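Local coordinates for protein 4-hydroxy-tetrahydrodipicolinate synthase (Thermotoga maritima, PDB 1O5K) that probably catalyses the condensation of pyruvate with aspartate-beta-semialdehyde to 4-hydroxy-tetrahydrodipicolinate, a step of lysine biosynthesis, through a Schiff base, at residues Pro266-Leu271 with Asn279-Pro284. Numbering follows the deposited sequence.
Sequences PVKAAL and NELRLP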
loop_
_atom_site.group_PDB
_atom_site.type_symbol
_atom_site.label_atom_id
_atom_site.label_comp_id
_atom_site.label_asym_id
_atom_site.label_seq_id
_atom_site.Cartn_x
_atom_site.Cartn_y
_atom_site.Cartn_z
ATOM N N PRO A 266 -23.528 -5.467 5.593
ATOM C CA PRO A 266 -24.494 -4.754 4.713
ATOM C C PRO A 266 -25.522 -5.636 4.027
ATOM O O PRO A 266 -26.723 -5.316 4.054
ATOM C CB PRO A 266 -23.579 -4.092 3.669
ATOM C CG PRO A 266 -22.254 -3.935 4.441
ATOM C CD PRO A 266 -22.148 -5.284 5.068
ATOM N N VAL A 267 -25.081 -6.770 3.508
ATOM C CA VAL A 267 -26.042 -7.644 2.766
ATOM C C VAL A 267 -27.174 -8.181 3.683
ATOM O O VAL A 267 -28.364 -8.230 3.272
ATOM C CB VAL A 267 -25.315 -8.735 1.954
ATOM C CG1 VAL A 267 -24.751 -9.833 2.834
ATOM C CG2 VAL A 267 -26.264 -9.335 0.910
ATOM N N LYS A 268 -26.862 -8.470 4.943
ATOM C CA LYS A 268 -27.905 -8.882 5.878
ATOM C C LYS A 268 -28.864 -7.726 6.148
ATOM O O LYS A 268 -30.051 -7.948 6.199
ATOM C CB LYS A 268 -27.348 -9.485 7.172
ATOM C CG LYS A 268 -26.857 -10.918 6.996
ATOM C CD LYS A 268 -26.516 -11.594 8.299
ATOM C CE LYS A 268 -26.943 -13.028 8.288
ATOM N NZ LYS A 268 -26.665 -13.763 9.522
ATOM N N ALA A 269 -28.349 -6.500 6.286
ATOM C CA ALA A 269 -29.246 -5.329 6.501
ATOM C C ALA A 269 -30.164 -5.114 5.278
ATOM O O ALA A 269 -31.340 -4.853 5.421
ATOM C CB ALA A 269 -28.457 -4.074 6.864
ATOM N N ALA A 270 -29.609 -5.300 4.086
ATOM C CA ALA A 270 -30.339 -5.252 2.828
ATOM C C ALA A 270 -31.450 -6.329 2.742
ATOM O O ALA A 270 -32.611 -6.030 2.420
ATOM C CB ALA A 270 -29.333 -5.386 1.638
ATOM N N LEU A 271 -31.102 -7.578 3.043
ATOM C CA LEU A 271 -32.091 -8.676 3.059
ATOM C C LEU A 271 -33.197 -8.413 4.074
ATOM O O LEU A 271 -34.405 -8.700 3.827
ATOM C CB LEU A 271 -31.385 -9.996 3.320
ATOM C CG LEU A 271 -30.586 -10.452 2.066
ATOM C CD1 LEU A 271 -29.649 -11.558 2.484
ATOM C CD2 LEU A 271 -31.494 -10.937 1.001
ATOM N N ASN A 279 -32.232 -9.021 10.912
ATOM C CA ASN A 279 -30.939 -8.384 10.756
ATOM C C ASN A 279 -30.053 -8.785 11.960
ATOM O O ASN A 279 -29.817 -7.985 12.855
ATOM C CB ASN A 279 -31.120 -6.887 10.643
ATOM C CG ASN A 279 -29.838 -6.152 10.348
ATOM O OD1 ASN A 279 -29.708 -4.952 10.597
ATOM N ND2 ASN A 279 -28.910 -6.842 9.844
ATOM N N GLU A 280 -29.645 -10.062 11.994
ATOM C CA GLU A 280 -28.923 -10.607 13.154
ATOM C C GLU A 280 -27.647 -11.222 12.630
ATOM O O GLU A 280 -27.669 -11.912 11.599
ATOM C CB GLU A 280 -29.711 -11.710 13.850
ATOM C CG GLU A 280 -30.897 -11.277 14.663
ATOM C CD GLU A 280 -31.366 -12.383 15.582
ATOM O OE1 GLU A 280 -30.537 -13.221 16.051
ATOM O OE2 GLU A 280 -32.562 -12.411 15.829
ATOM N N LEU A 281 -26.557 -10.993 13.365
ATOM C CA LEU A 281 -25.267 -11.564 13.051
ATOM C C LEU A 281 -24.717 -12.150 14.331
ATOM O O LEU A 281 -25.225 -11.894 15.406
ATOM C CB LEU A 281 -24.292 -10.497 12.534
ATOM C CG LEU A 281 -24.740 -9.938 11.167
ATOM C CD1 LEU A 281 -25.416 -8.620 11.253
ATOM C CD2 LEU A 281 -23.626 -9.940 10.139
ATOM N N ARG A 282 -23.697 -12.980 14.214
ATOM C CA ARG A 282 -23.044 -13.442 15.442
ATOM C C ARG A 282 -21.693 -12.724 15.706
ATOM O O ARG A 282 -20.892 -12.471 14.748
ATOM C CB ARG A 282 -22.802 -14.922 15.323
ATOM C CG ARG A 282 -24.070 -15.708 15.436
ATOM C CD ARG A 282 -23.852 -17.187 15.349
ATOM N NE ARG A 282 -25.107 -17.921 15.498
ATOM C CZ ARG A 282 -25.218 -19.231 15.340
ATOM N NH1 ARG A 282 -24.150 -19.974 15.053
ATOM N NH2 ARG A 282 -26.388 -19.807 15.508
ATOM N N LEU A 283 -21.422 -12.478 16.972
ATOM C CA LEU A 283 -20.203 -11.805 17.388
ATOM C C LEU A 283 -19.017 -12.633 16.887
ATOM O O LEU A 283 -19.070 -13.882 16.920
ATOM C CB LEU A 283 -20.177 -11.635 18.934
ATOM C CG LEU A 283 -21.048 -10.531 19.518
ATOM C CD1 LEU A 283 -20.833 -10.505 20.978
ATOM C CD2 LEU A 283 -20.674 -9.174 18.891
ATOM N N PRO A 284 -17.946 -11.990 16.392
ATOM C CA PRO A 284 -17.688 -10.546 16.487
ATOM C C PRO A 284 -18.358 -9.617 15.439
ATOM O O PRO A 284 -18.039 -8.436 15.442
ATOM C CB PRO A 284 -16.170 -10.481 16.307
ATOM C CG PRO A 284 -15.910 -11.599 15.321
ATOM C CD PRO A 284 -16.808 -12.698 15.778
#
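Ala269 on helix 265-273 and Asn279 in the loop that follows come within 5.5 Å of each other, CA to CA, and from there the chain, extended over Glu280 to Leu283, leaves the helix. Asn279 turns its CG anti to the backbone N (chi1 -175°), which lays its short, flat amide close against the helix: its ND2 sits 3.6 Å from the N of Ala269, while OD1 lies 4.0 Å from the Ala269 CB. Neither approach is a hydrogen bond; the amide simply packs against the helix backbone and the methyl, which is small enough to let it in. Lys268 CD lies 3.8 Å from the CG of Leu281, the two side chains running past each other in opposite directions. In this TIM-barrel enzyme of the DapA family, helix and loop follow the last barrel strand, 216-219, and the Lys268 side chain is about 7 Å from that of Thr56, a predicted pyruvate-binding residue. A bend at chi3 (141°) helps direct NZ to the backbone O of Glu280, 3.0 Å away, in the carbonyl plane with a C=O...N angle of 158°. Lysine suits this place because its long aliphatic chain lies along Leu281 while its ammonium group also serves Thr23 O and, by a salt bridge, Glu58; a methionine here would probably leave the Glu280 carbonyl without this donor and Glu58 without this salt bridge.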